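Local atomic coordinates of ricin B lectin (Clostridium thermocellum, PDB entry 3VSF), a protein that acts as an exo-beta-1,3-galactanase, pairing a glycoside hydrolase family 43 domain with a beta-trefoil module that binds galactose. Residues Asp186-Asp192 against Glu235-Lys241; Leu228-Gln232 against Trp273-Tyr277; Arg242-Tyr247 against Phe330-Leu336; Glu337-Tyr341 against Tyr437-Gly441. All coordinates share one frame; numbering follows the deposited sequence.

Five successive four-stranded antiparallel sheets form the five-bladed propeller of glycoside hydrolase family 43. Contact 1 joins the first strands of the third and fourth blades, and contact 2 joins the same two blades through loops leading from or into their last strands. Along the chain the segments of these two contacts alternate. Contact 3 passes from the fourth blade to the fifth. The centres of contacts 1, 2 and 3 lie about 14 to 16 Å apart, and all three touch one another. Contact 4, centred about 18 Å from contact 3, leaves the fifth blade for the beta-trefoil. The set therefore runs from blade-to-blade packing to the interface between catalytic and sugar-binding domains.

Contact 1 (Asp186-Asp192 against Glu235-Lys241); sequences DCNVFVD and EAPCLIK
Phe190 and Leu239 both carry CG opposite the backbone N (chi1 166° for Phe190), which brings their side chains into the gap between two strands. There Leu239 CG lies over one face of the Phe190 ring, 4.2 Å from its centroid, a CH-pi contact. Leu239 CD2 also packs on Phe190 CB at 3.6 Å, and the far end of the ring meets Lys241 CB obliquely.

The strand segments 187-191 and 237-241 run almost parallel, at 5°, with their axes 6.4 Å apart at closest approach. No backbone-to-backbone hydrogen bond links them; side chains do the joining. Asn188 ND2 donates to Pro237 O over 2.8 Å, with an N-H...O angle of 159°. This partner lies close to the amide plane and on a lone pair of the carbonyl. Asn188 OD1 accepts from Val189 N at 2.8 Å, so both ends of the amide are engaged and its rotation is fixed. Lys241, fully extended, reaches Asp192 OD1 with NZ in a salt bridge of 3.3 Å whose hydrogen bond is weak, and Tyr246 OH bonds to the same NZ. The bond from Ala236 N to Asp186 OD2 is weak; the stronger partner of this oxygen is Arg119 on strand 116-124.

These are the first strands of adjacent propeller blades, 187-191 pairing antiparallel with strand 197-203 and 237-241 with strand 246-251.

Contact 2 (Leu228-Gln232 against Trp273-Tyr277); sequences LFVGQ and WSQLY
Phe229, Trp273 and Leu276 dominate this contact, which joins the third and fourth blades of the five-bladed propeller through loops next to their last strands. Phe229 opens a type II beta turn ending at Gln232, although the Gln232 N to Phe229 O bond that closes it is weak at 3.4 Å.

Phe229 holds CG beside its backbone N (chi1 -53°), and its ring reaches across to the other segment. Leu276 approaches from the opposite direction and sets CD1 over one face of the ring, 4.0 Å from the centroid and 19° off the normal, the geometry of a CH-pi contact. The carbonyl of Ser274 lies instead at the rim of the ring, near its plane. Within the facing segment, Leu276 thus meets one face of the ring and Ser274 O its edge.

Trp273 deals mainly with Leu228, and meets Phe229 more loosely: Phe229 CZ to Trp273 CE3 is 4.5 Å, at an oblique approach. Its indole nitrogen donates to Leu269 O, which ties the ring to its own blade. Leu248 of strand 246-251 packs against Leu228, Phe229 and Trp273, so that all three share this leucine as a neighbour. No hydrogen bond crosses between the segments. On the pyrrole side of the indole, Leu228 CD2 rests 3.6 Å from Trp273 CD1.

Contact 3 (Arg242-Tyr247 against Phe330-Leu336); sequences RNGYYY and FISDTTL
Arg242, Phe330 and Tyr247 pack in sequence across this contact. The aliphatic CD of Arg242 sits above the middle of the Phe330 ring, 3.4 Å from the centroid; the chain bends there at chi3 (117°), and the guanidinium beyond is turned only 19° from the ring plane. Phe330 in turn points its edge at the face of Tyr247: the centroids are 5.1 Å apart with planes at 69°, a T-shaped pair led by CE1. Leu336 CD1 meets the Tyr247 ring obliquely, 3.7 Å from CE1. At the end of that ring, Tyr247 OH donates to Asp333 O over 2.7 Å, in the carbonyl plane and on a lone pair. Asp333 CB lies over one face of Tyr245, 4.1 Å from the centroid.

Bonds and neighbouring rings position this shell. Tyr247 pairs through its backbone with Ile240 of the preceding strand, and Arg242 N to Tyr245 O closes the tight turn between them. On the other side, Ile331 and Ser332 form a classic beta bulge opposite Thr335, while Leu336 N bonds to Tyr263 OH. Tyr303 gives Phe330 a second edge-to-face neighbour.

Arg242 NE remains 4.4 Å from Asp333 OD1, beyond a salt bridge, so their attraction is probably modest. The fourth and fifth blades are joined here chiefly by aromatic and CH-pi packing, with one directed hydrogen bond from a tyrosine hydroxyl to the main chain.

Contact 4 (Glu337-Tyr341 against Tyr437-Gly441); sequences ELPYY and YTSNG
Two hydrogen bonds join Tyr340 and Ser439 in both directions. Tyr340 N donates to Ser439 O over 2.9 Å with an N-H...O angle of 159°, although the donor stands above the carbonyl plane. In return Ser439 OG, swung opposite its backbone N (chi1 -177°), donates to Tyr340 O at 3.1 Å. Lys411 NZ is a second partner of that hydroxyl.

Weaker contacts flank the pair. Pro339 CA approaches Ser439 O at 3.2 Å in a CA-H...O contact, giving this carbonyl a second neighbour. Ser439 CB lies near the plane of the Tyr341 ring, 3.9 Å from CE1.

As for charge, Glu337 OE2 forms a salt bridge with Arg419 of the trefoil, beside Thr438. Asn440, which follows Ser439, belongs to a galactose-binding site of this protein, empty of galactose here.

Residues 337-341 lead out of strand 336-337, the last of the fifth blade, toward strand 343-347, and meet the trefoil loop connecting strands 432-437 and 447-453.

Contact 1 (Asp186-Asp192 against Glu235-Lys241)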
loop_
_atom_site.group_PDB
_atom_site.type_symbol
_atom_site.label_atom_id
_atom_site.label_comp_id
_atom_site.label_asym_id
_atom_site.label_seq_id
_atom_site.Cartn_x
_atom_site.Cartn_y
_atom_site.Cartn_z
ATOM N N ASP A 186 5.949 17.524 -0.605
ATOM C CA ASP A 186 5.175 16.322 -0.900
ATOM C C ASP A 186 3.688 16.649 -0.926
ATOM O O ASP A 186 3.157 17.226 0.022
ATOM C CB ASP A 186 5.466 15.222 0.123
ATOM C CG ASP A 186 6.854 14.630 -0.035
ATOM O OD1 ASP A 186 7.741 15.328 -0.571
ATOM O OD2 ASP A 186 7.056 13.468 0.376
ATOM N N CYS A 187 3.020 16.280 -2.014
ATOM C CA CYS A 187 1.635 16.686 -2.222
ATOM C C CYS A 187 0.755 15.565 -2.767
ATOM O O CYS A 187 1.228 14.463 -3.043
ATOM C CB CYS A 187 1.580 17.876 -3.179
ATOM S SG CYS A 187 2.201 17.500 -4.833
ATOM N N ASN A 188 -0.531 15.868 -2.921
ATOM C CA ASN A 188 -1.495 14.933 -3.488
ATOM C C ASN A 188 -2.841 15.619 -3.708
ATOM O O ASN A 188 -3.137 16.631 -3.075
ATOM C CB ASN A 188 -1.662 13.715 -2.578
ATOM C CG ASN A 188 -1.983 12.451 -3.349
ATOM O OD1 ASN A 188 -2.593 12.500 -4.418
ATOM N ND2 ASN A 188 -1.568 11.309 -2.814
ATOM N N VAL A 189 -3.651 15.070 -4.608
ATOM C CA VAL A 189 -4.945 15.665 -4.930
ATOM C C VAL A 189 -6.108 14.756 -4.551
ATOM O O VAL A 189 -5.953 13.538 -4.453
ATOM C CB VAL A 189 -5.050 16.014 -6.426
ATOM C CG1 VAL A 189 -3.988 17.031 -6.809
ATOM C CG2 VAL A 189 -4.924 14.758 -7.273
ATOM N N PHE A 190 -7.276 15.357 -4.344
ATOM C CA PHE A 190 -8.472 14.611 -3.974
ATOM C C PHE A 190 -9.743 15.300 -4.465
ATOM O O PHE A 190 -9.891 16.516 -4.336
ATOM C CB PHE A 190 -8.534 14.418 -2.458
ATOM C CG PHE A 190 -9.872 13.950 -1.962
ATOM C CD1 PHE A 190 -10.754 14.837 -1.367
ATOM C CD2 PHE A 190 -10.252 12.624 -2.093
ATOM C CE1 PHE A 190 -11.987 14.411 -0.909
ATOM C CE2 PHE A 190 -11.482 12.192 -1.638
ATOM C CZ PHE A 190 -12.351 13.086 -1.045
ATOM N N VAL A 191 -10.656 14.513 -5.027
ATOM C CA VAL A 191 -11.935 15.031 -5.499
ATOM C C VAL A 191 -13.067 14.496 -4.629
ATOM O O VAL A 191 -13.313 13.291 -4.592
ATOM C CB VAL A 191 -12.198 14.630 -6.961
ATOM C CG1 VAL A 191 -13.423 15.358 -7.495
ATOM C CG2 VAL A 191 -10.980 14.929 -7.820
ATOM N N ASP A 192 -13.753 15.397 -3.933
ATOM C CA ASP A 192 -14.807 15.002 -3.004
ATOM C C ASP A 192 -16.111 14.666 -3.727
ATOM O O ASP A 192 -16.253 14.924 -4.924
ATOM C CB ASP A 192 -15.039 16.099 -1.962
ATOM C CG ASP A 192 -15.828 15.608 -0.763
ATOM O OD1 ASP A 192 -15.765 14.397 -0.462
ATOM O OD2 ASP A 192 -16.506 16.435 -0.118
ATOM N N GLU A 235 4.614 12.812 5.825
ATOM C CA GLU A 235 4.915 13.047 4.416
ATOM C C GLU A 235 4.120 12.124 3.496
ATOM O O GLU A 235 3.281 11.351 3.952
ATOM C CB GLU A 235 6.412 12.871 4.157
ATOM C CG GLU A 235 7.296 13.640 5.122
ATOM C CD GLU A 235 6.926 15.105 5.204
ATOM O OE1 GLU A 235 6.711 15.727 4.142
ATOM O OE2 GLU A 235 6.838 15.634 6.332
ATOM N N ALA A 236 4.398 12.220 2.198
ATOM C CA ALA A 236 3.737 11.398 1.186
ATOM C C ALA A 236 2.267 11.129 1.501
ATOM O O ALA A 236 1.843 9.975 1.560
ATOM C CB ALA A 236 4.486 10.087 1.003
ATOM N N PRO A 237 1.478 12.197 1.690
ATOM C CA PRO A 237 0.076 12.036 2.086
ATOM C C PRO A 237 -0.802 11.517 0.952
ATOM O O PRO A 237 -0.581 11.854 -0.211
ATOM C CB PRO A 237 -0.338 13.459 2.462
ATOM C CG PRO A 237 0.518 14.325 1.612
ATOM C CD PRO A 237 1.840 13.613 1.504
ATOM N N CYS A 238 -1.787 10.696 1.302
ATOM C CA CYS A 238 -2.766 10.198 0.345
ATOM C C CYS A 238 -4.166 10.403 0.907
ATOM O O CYS A 238 -4.493 9.887 1.975
ATOM C CB CYS A 238 -2.532 8.713 0.055
ATOM S SG CYS A 238 -0.921 8.327 -0.672
ATOM N N LEU A 239 -4.988 11.162 0.192
ATOM C CA LEU A 239 -6.332 11.471 0.664
ATOM C C LEU A 239 -7.395 10.690 -0.100
ATOM O O LEU A 239 -7.484 10.781 -1.324
ATOM C CB LEU A 239 -6.603 12.973 0.560
ATOM C CG LEU A 239 -7.925 13.459 1.158
ATOM C CD1 LEU A 239 -8.060 12.996 2.601
ATOM C CD2 LEU A 239 -8.034 14.972 1.063
ATOM N N ILE A 240 -8.195 9.918 0.631
ATOM C CA ILE A 240 -9.259 9.121 0.030
ATOM C C ILE A 240 -10.532 9.160 0.873
ATOM O O ILE A 240 -10.528 9.660 1.996
ATOM C CB ILE A 240 -8.832 7.652 -0.160
ATOM C CG1 ILE A 240 -8.564 6.993 1.195
ATOM C CG2 ILE A 240 -7.605 7.558 -1.054
ATOM C CD1 ILE A 240 -8.121 5.550 1.095
ATOM N N LYS A 241 -11.615 8.624 0.320
ATOM C CA LYS A 241 -12.898 8.581 1.012
ATOM C C LYS A 241 -13.614 7.273 0.695
ATOM O O LYS A 241 -13.485 6.741 -0.408
ATOM C CB LYS A 241 -13.763 9.774 0.597
ATOM C CG LYS A 241 -15.088 9.882 1.335
ATOM C CD LYS A 241 -15.864 11.110 0.883
ATOM C CE LYS A 241 -17.139 11.295 1.690
ATOM N NZ LYS A 241 -17.874 12.528 1.291
#

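Contact 2 (Leu228-Gln232 against Trp273-Tyr277)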
loop_
_atom_site.group_PDB
_atom_site.type_symbol
_atom_site.label_atom_id
_atom_site.label_comp_id
_atom_site.label_asym_id
_atom_site.label_seq_id
_atom_site.Cartn_x
_atom_site.Cartn_y
_atom_site.Cartn_z
ATOM N N LEU A 228 -3.417 19.851 9.300
ATOM C CA LEU A 228 -3.535 18.491 9.817
ATOM C C LEU A 228 -2.222 17.941 10.362
ATOM O O LEU A 228 -1.185 18.009 9.700
ATOM C CB LEU A 228 -4.073 17.562 8.727
ATOM C CG LEU A 228 -5.379 18.001 8.062
ATOM C CD1 LEU A 228 -5.740 17.064 6.920
ATOM C CD2 LEU A 228 -6.503 18.072 9.082
ATOM N N PHE A 229 -2.278 17.392 11.572
ATOM C CA PHE A 229 -1.128 16.728 12.177
ATOM C C PHE A 229 0.066 17.668 12.308
ATOM O O PHE A 229 1.142 17.399 11.772
ATOM C CB PHE A 229 -0.745 15.492 11.361
ATOM C CG PHE A 229 -1.887 14.546 11.128
ATOM C CD1 PHE A 229 -2.858 14.357 12.100
ATOM C CD2 PHE A 229 -1.999 13.853 9.935
ATOM C CE1 PHE A 229 -3.912 13.490 11.889
ATOM C CE2 PHE A 229 -3.052 12.986 9.716
ATOM C CZ PHE A 229 -4.009 12.804 10.695
ATOM N N VAL A 230 -0.131 18.767 13.028
ATOM C CA VAL A 230 0.909 19.776 13.192
ATOM C C VAL A 230 2.074 19.266 14.038
ATOM O O VAL A 230 1.873 18.616 15.063
ATOM C CB VAL A 230 0.343 21.069 13.816
ATOM C CG1 VAL A 230 -0.717 21.673 12.910
ATOM C CG2 VAL A 230 -0.230 20.790 15.198
ATOM N N GLY A 231 3.291 19.558 13.591
ATOM C CA GLY A 231 4.490 19.185 14.319
ATOM C C GLY A 231 4.771 17.695 14.328
ATOM O O GLY A 231 5.737 17.242 14.943
ATOM N N GLN A 232 3.929 16.927 13.643
ATOM C CA GLN A 232 4.074 15.476 13.614
ATOM C C GLN A 232 4.875 15.012 12.398
ATOM O O GLN A 232 5.269 13.849 12.309
ATOM C CB GLN A 232 2.704 14.799 13.672
ATOM C CG GLN A 232 1.943 15.097 14.958
ATOM C CD GLN A 232 0.536 14.535 14.959
ATOM O OE1 GLN A 232 0.114 13.890 14.000
ATOM N NE2 GLN A 232 -0.199 14.778 16.038
ATOM N N TRP A 273 -10.610 14.709 12.927
ATOM C CA TRP A 273 -9.601 13.719 12.564
ATOM C C TRP A 273 -9.109 12.945 13.781
ATOM O O TRP A 273 -8.993 13.495 14.876
ATOM C CB TRP A 273 -8.429 14.382 11.837
ATOM C CG TRP A 273 -8.748 14.757 10.424
ATOM C CD1 TRP A 273 -9.240 15.950 9.982
ATOM C CD2 TRP A 273 -8.603 13.929 9.264
ATOM N NE1 TRP A 273 -9.408 15.918 8.619
ATOM C CE2 TRP A 273 -9.025 14.688 8.154
ATOM C CE3 TRP A 273 -8.157 12.620 9.057
ATOM C CZ2 TRP A 273 -9.012 14.181 6.855
ATOM C CZ3 TRP A 273 -8.145 12.120 7.767
ATOM C CH2 TRP A 273 -8.570 12.898 6.684
ATOM N N SER A 274 -8.824 11.663 13.580
ATOM C CA SER A 274 -8.374 10.798 14.664
ATOM C C SER A 274 -6.864 10.877 14.837
ATOM O O SER A 274 -6.191 11.663 14.170
ATOM C CB SER A 274 -8.782 9.350 14.392
ATOM O OG SER A 274 -8.116 8.840 13.250
ATOM N N GLN A 275 -6.340 10.057 15.741
ATOM C CA GLN A 275 -4.902 9.944 15.929
ATOM C C GLN A 275 -4.315 9.054 14.840
ATOM O O GLN A 275 -5.052 8.466 14.049
ATOM C CB GLN A 275 -4.589 9.369 17.313
ATOM C CG GLN A 275 -5.423 8.149 17.677
ATOM C CD GLN A 275 -5.100 7.611 19.057
ATOM O OE1 GLN A 275 -4.041 7.021 19.275
ATOM N NE2 GLN A 275 -6.014 7.814 20.000
ATOM N N LEU A 276 -2.991 8.960 14.797
ATOM C CA LEU A 276 -2.322 8.153 13.783
ATOM C C LEU A 276 -2.295 6.679 14.171
ATOM O O LEU A 276 -1.947 6.331 15.299
ATOM C CB LEU A 276 -0.898 8.659 13.535
ATOM C CG LEU A 276 -0.740 10.015 12.839
ATOM C CD1 LEU A 276 -1.491 10.035 11.513
ATOM C CD2 LEU A 276 -1.196 11.152 13.739
ATOM N N TYR A 277 -2.668 5.818 13.229
ATOM C CA TYR A 277 -2.629 4.377 13.444
ATOM C C TYR A 277 -1.663 3.719 12.465
ATOM O O TYR A 277 -1.699 3.996 11.266
ATOM C CB TYR A 277 -4.023 3.768 13.297
ATOM C CG TYR A 277 -5.018 4.243 14.332
ATOM C CD1 TYR A 277 -5.020 3.714 15.615
ATOM C CD2 TYR A 277 -5.960 5.215 14.023
ATOM C CE1 TYR A 277 -5.928 4.143 16.564
ATOM C CE2 TYR A 277 -6.872 5.651 14.965
ATOM C CZ TYR A 277 -6.853 5.111 16.234
ATOM O OH TYR A 277 -7.760 5.541 17.176
#

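Contact 3 (Arg242-Tyr247 against Phe330-Leu336)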
loop_
_atom_site.group_PDB
_atom_site.type_symbol
_atom_site.label_atom_id
_atom_site.label_comp_id
_atom_site.label_asym_id
_atom_site.label_seq_id
_atom_site.Cartn_x
_atom_site.Cartn_y
_atom_site.Cartn_z
ATOM N N ARG A 242 -14.364 6.751 1.661
ATOM C CA ARG A 242 -15.068 5.487 1.464
ATOM C C ARG A 242 -16.568 5.606 1.725
ATOM O O ARG A 242 -17.363 5.680 0.788
ATOM C CB ARG A 242 -14.459 4.387 2.337
ATOM C CG ARG A 242 -14.796 2.978 1.874
ATOM C CD ARG A 242 -14.178 1.927 2.782
ATOM N NE ARG A 242 -15.196 1.122 3.451
ATOM C CZ ARG A 242 -15.693 -0.010 2.961
ATOM N NH1 ARG A 242 -15.264 -0.477 1.797
ATOM N NH2 ARG A 242 -16.618 -0.677 3.638
ATOM N N ASN A 243 -16.951 5.622 2.998
ATOM C CA ASN A 243 -18.361 5.698 3.369
ATOM C C ASN A 243 -18.645 6.872 4.294
ATOM O O ASN A 243 -18.986 6.684 5.461
ATOM C CB ASN A 243 -18.808 4.399 4.038
ATOM C CG ASN A 243 -18.442 3.173 3.229
ATOM O OD1 ASN A 243 -18.358 3.227 2.003
ATOM N ND2 ASN A 243 -18.216 2.058 3.915
ATOM N N GLY A 244 -18.510 8.084 3.768
ATOM C CA GLY A 244 -18.656 9.277 4.580
ATOM C C GLY A 244 -17.471 9.413 5.515
ATOM O O GLY A 244 -17.478 10.228 6.437
ATOM N N TYR A 245 -16.450 8.598 5.268
ATOM C CA TYR A 245 -15.228 8.623 6.061
ATOM C C TYR A 245 -14.023 8.991 5.201
ATOM O O TYR A 245 -13.749 8.344 4.191
ATOM C CB TYR A 245 -14.989 7.265 6.725
ATOM C CG TYR A 245 -15.767 7.050 8.003
ATOM C CD1 TYR A 245 -15.236 7.425 9.230
ATOM C CD2 TYR A 245 -17.027 6.467 7.986
ATOM C CE1 TYR A 245 -15.939 7.230 10.403
ATOM C CE2 TYR A 245 -17.739 6.269 9.155
ATOM C CZ TYR A 245 -17.190 6.651 10.360
ATOM O OH TYR A 245 -17.892 6.457 11.527
ATOM N N TYR A 246 -13.309 10.035 5.608
ATOM C CA TYR A 246 -12.085 10.431 4.926
ATOM C C TYR A 246 -10.893 9.728 5.563
ATOM O O TYR A 246 -10.834 9.571 6.783
ATOM C CB TYR A 246 -11.896 11.948 4.983
ATOM C CG TYR A 246 -13.017 12.737 4.341
ATOM C CD1 TYR A 246 -14.009 13.328 5.115
ATOM C CD2 TYR A 246 -13.082 12.893 2.964
ATOM C CE1 TYR A 246 -15.034 14.051 4.534
ATOM C CE2 TYR A 246 -14.103 13.615 2.373
ATOM C CZ TYR A 246 -15.076 14.191 3.162
ATOM O OH TYR A 246 -16.095 14.910 2.579
ATOM N N TYR A 247 -9.946 9.300 4.736
ATOM C CA TYR A 247 -8.769 8.593 5.227
ATOM C C TYR A 247 -7.486 9.223 4.700
ATOM O O TYR A 247 -7.360 9.488 3.505
ATOM C CB TYR A 247 -8.833 7.115 4.840
ATOM C CG TYR A 247 -10.081 6.415 5.324
ATOM C CD1 TYR A 247 -10.120 5.802 6.569
ATOM C CD2 TYR A 247 -11.224 6.369 4.536
ATOM C CE1 TYR A 247 -11.261 5.162 7.015
ATOM C CE2 TYR A 247 -12.368 5.731 4.972
ATOM C CZ TYR A 247 -12.382 5.131 6.212
ATOM O OH TYR A 247 -13.521 4.494 6.649
ATOM N N PHE A 330 -10.369 -2.857 4.298
ATOM C CA PHE A 330 -11.082 -2.187 5.378
ATOM C C PHE A 330 -11.789 -3.184 6.292
ATOM O O PHE A 330 -12.907 -3.610 6.005
ATOM C CB PHE A 330 -12.103 -1.197 4.811
ATOM C CG PHE A 330 -11.490 0.022 4.182
ATOM C CD1 PHE A 330 -11.421 1.219 4.880
ATOM C CD2 PHE A 330 -10.986 -0.023 2.892
ATOM C CE1 PHE A 330 -10.860 2.344 4.303
ATOM C CE2 PHE A 330 -10.423 1.099 2.312
ATOM C CZ PHE A 330 -10.360 2.284 3.019
ATOM N N ILE A 331 -11.134 -3.558 7.388
ATOM C CA ILE A 331 -11.760 -4.404 8.397
ATOM C C ILE A 331 -13.015 -3.719 8.918
ATOM O O ILE A 331 -14.081 -4.329 9.014
ATOM C CB ILE A 331 -10.818 -4.678 9.586
ATOM C CG1 ILE A 331 -9.858 -5.823 9.264
ATOM C CG2 ILE A 331 -11.620 -5.021 10.830
ATOM C CD1 ILE A 331 -8.910 -5.530 8.133
ATOM N N SER A 332 -12.874 -2.440 9.247
ATOM C CA SER A 332 -13.986 -1.630 9.723
ATOM C C SER A 332 -13.826 -0.207 9.203
ATOM O O SER A 332 -12.813 0.123 8.587
ATOM C CB SER A 332 -14.026 -1.630 11.252
ATOM O OG SER A 332 -15.088 -0.826 11.737
ATOM N N ASP A 333 -14.826 0.633 9.447
ATOM C CA ASP A 333 -14.754 2.031 9.042
ATOM C C ASP A 333 -13.582 2.732 9.720
ATOM O O ASP A 333 -13.076 3.736 9.222
ATOM C CB ASP A 333 -16.060 2.759 9.364
ATOM C CG ASP A 333 -17.223 2.272 8.524
ATOM O OD1 ASP A 333 -16.980 1.726 7.428
ATOM O OD2 ASP A 333 -18.383 2.440 8.958
ATOM N N THR A 334 -13.152 2.194 10.856
ATOM C CA THR A 334 -12.071 2.798 11.627
ATOM C C THR A 334 -10.814 1.932 11.634
ATOM O O THR A 334 -9.767 2.352 12.123
ATOM C CB THR A 334 -12.499 3.063 13.081
ATOM O OG1 THR A 334 -12.798 1.820 13.729
ATOM C CG2 THR A 334 -13.727 3.960 13.121
ATOM N N THR A 335 -10.922 0.724 11.090
ATOM C CA THR A 335 -9.798 -0.207 11.085
ATOM C C THR A 335 -9.367 -0.571 9.668
ATOM O O THR A 335 -10.131 -1.168 8.911
ATOM C CB THR A 335 -10.130 -1.494 11.862
ATOM O OG1 THR A 335 -10.530 -1.161 13.196
ATOM C CG2 THR A 335 -8.918 -2.411 11.913
ATOM N N LEU A 336 -8.136 -0.209 9.319
ATOM C CA LEU A 336 -7.603 -0.487 7.990
ATOM C C LEU A 336 -6.460 -1.494 8.041
ATOM O O LEU A 336 -5.766 -1.613 9.050
ATOM C CB LEU A 336 -7.136 0.803 7.307
ATOM C CG LEU A 336 -8.207 1.694 6.669
ATOM C CD1 LEU A 336 -9.231 2.155 7.693
ATOM C CD2 LEU A 336 -7.561 2.889 5.982
#

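Contact 4 (Glu337-Tyr341 against Tyr437-Gly441)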
loop_
_atom_site.group_PDB
_atom_site.type_symbol
_atom_site.label_atom_id
_atom_site.label_comp_id
_atom_site.label_asym_id
_atom_site.label_seq_id
_atom_site.Cartn_x
_atom_site.Cartn_y
_atom_site.Cartn_z
ATOM N N GLU A 337 -6.270 -2.213 6.940
ATOM C CA GLU A 337 -5.240 -3.240 6.846
ATOM C C GLU A 337 -4.481 -3.125 5.531
ATOM O O GLU A 337 -5.080 -2.931 4.474
ATOM C CB GLU A 337 -5.869 -4.629 6.964
ATOM C CG GLU A 337 -5.039 -5.751 6.359
ATOM C CD GLU A 337 -5.798 -7.066 6.285
ATOM O OE1 GLU A 337 -5.464 -7.903 5.418
ATOM O OE2 GLU A 337 -6.725 -7.267 7.097
ATOM N N LEU A 338 -3.159 -3.245 5.600
ATOM C CA LEU A 338 -2.325 -3.186 4.407
ATOM C C LEU A 338 -1.341 -4.352 4.398
ATOM O O LEU A 338 -0.224 -4.233 4.898
ATOM C CB LEU A 338 -1.586 -1.847 4.335
ATOM C CG LEU A 338 -0.956 -1.443 2.999
ATOM C CD1 LEU A 338 0.425 -2.057 2.821
ATOM C CD2 LEU A 338 -1.870 -1.803 1.835
ATOM N N PRO A 339 -1.765 -5.490 3.832
ATOM C CA PRO A 339 -0.961 -6.716 3.799
ATOM C C PRO A 339 0.073 -6.689 2.682
ATOM O O PRO A 339 -0.120 -5.992 1.687
ATOM C CB PRO A 339 -2.005 -7.792 3.507
ATOM C CG PRO A 339 -3.018 -7.088 2.672
ATOM C CD PRO A 339 -3.083 -5.678 3.201
ATOM N N TYR A 340 1.156 -7.438 2.850
ATOM C CA TYR A 340 2.169 -7.548 1.807
ATOM C C TYR A 340 2.128 -8.909 1.124
ATOM O O TYR A 340 2.359 -9.940 1.755
ATOM C CB TYR A 340 3.569 -7.298 2.366
ATOM C CG TYR A 340 4.668 -7.580 1.363
ATOM C CD1 TYR A 340 5.023 -6.635 0.408
ATOM C CD2 TYR A 340 5.344 -8.792 1.366
ATOM C CE1 TYR A 340 6.023 -6.890 -0.514
ATOM C CE2 TYR A 340 6.345 -9.056 0.449
ATOM C CZ TYR A 340 6.681 -8.101 -0.488
ATOM O OH TYR A 340 7.676 -8.360 -1.401
ATOM N N TYR A 341 1.835 -8.900 -0.170
ATOM C CA TYR A 341 1.879 -10.107 -0.977
ATOM C C TYR A 341 3.006 -9.970 -1.990
ATOM O O TYR A 341 3.054 -8.998 -2.742
ATOM C CB TYR A 341 0.550 -10.316 -1.702
ATOM C CG TYR A 341 -0.656 -10.344 -0.791
ATOM C CD1 TYR A 341 -0.601 -10.966 0.449
ATOM C CD2 TYR A 341 -1.850 -9.742 -1.171
ATOM C CE1 TYR A 341 -1.704 -10.991 1.285
ATOM C CE2 TYR A 341 -2.955 -9.762 -0.342
ATOM C CZ TYR A 341 -2.877 -10.388 0.883
ATOM O OH TYR A 341 -3.978 -10.407 1.710
ATOM N N TYR A 437 -3.375 -13.902 10.982
ATOM C CA TYR A 437 -3.154 -12.466 10.888
ATOM C C TYR A 437 -2.839 -12.046 9.459
ATOM O O TYR A 437 -2.456 -12.871 8.629
ATOM C CB TYR A 437 -2.020 -12.045 11.825
ATOM C CG TYR A 437 -2.035 -10.581 12.200
ATOM C CD1 TYR A 437 -2.963 -10.087 13.109
ATOM C CD2 TYR A 437 -1.114 -9.693 11.659
ATOM C CE1 TYR A 437 -2.979 -8.750 13.460
ATOM C CE2 TYR A 437 -1.123 -8.353 12.004
ATOM C CZ TYR A 437 -2.057 -7.888 12.905
ATOM O OH TYR A 437 -2.071 -6.556 13.254
ATOM N N THR A 438 -3.006 -10.759 9.180
ATOM C CA THR A 438 -2.700 -10.210 7.867
ATOM C C THR A 438 -1.238 -10.470 7.531
ATOM O O THR A 438 -0.365 -10.343 8.389
ATOM C CB THR A 438 -2.959 -8.696 7.827
ATOM O OG1 THR A 438 -1.807 -7.997 8.310
ATOM C CG2 THR A 438 -4.157 -8.341 8.692
ATOM N N SER A 439 -0.969 -10.843 6.285
ATOM C CA SER A 439 0.399 -11.103 5.856
ATOM C C SER A 439 1.227 -9.825 5.939
ATOM O O SER A 439 0.813 -8.777 5.446
ATOM C CB SER A 439 0.424 -11.661 4.433
ATOM O OG SER A 439 1.746 -11.976 4.033
ATOM N N ASN A 440 2.394 -9.914 6.568
ATOM C CA ASN A 440 3.251 -8.745 6.740
ATOM C C ASN A 440 4.739 -9.069 6.633
ATOM O O ASN A 440 5.583 -8.316 7.121
ATOM C CB ASN A 440 2.953 -8.051 8.070
ATOM C CG ASN A 440 3.127 -8.971 9.261
ATOM O OD1 ASN A 440 3.949 -9.886 9.241
ATOM N ND2 ASN A 440 2.346 -8.733 10.308
ATOM N N GLY A 441 5.050 -10.194 5.997
ATOM C CA GLY A 441 6.428 -10.584 5.758
ATOM C C GLY A 441 7.221 -10.859 7.021
ATOM O O GLY A 441 8.429 -11.090 6.965
#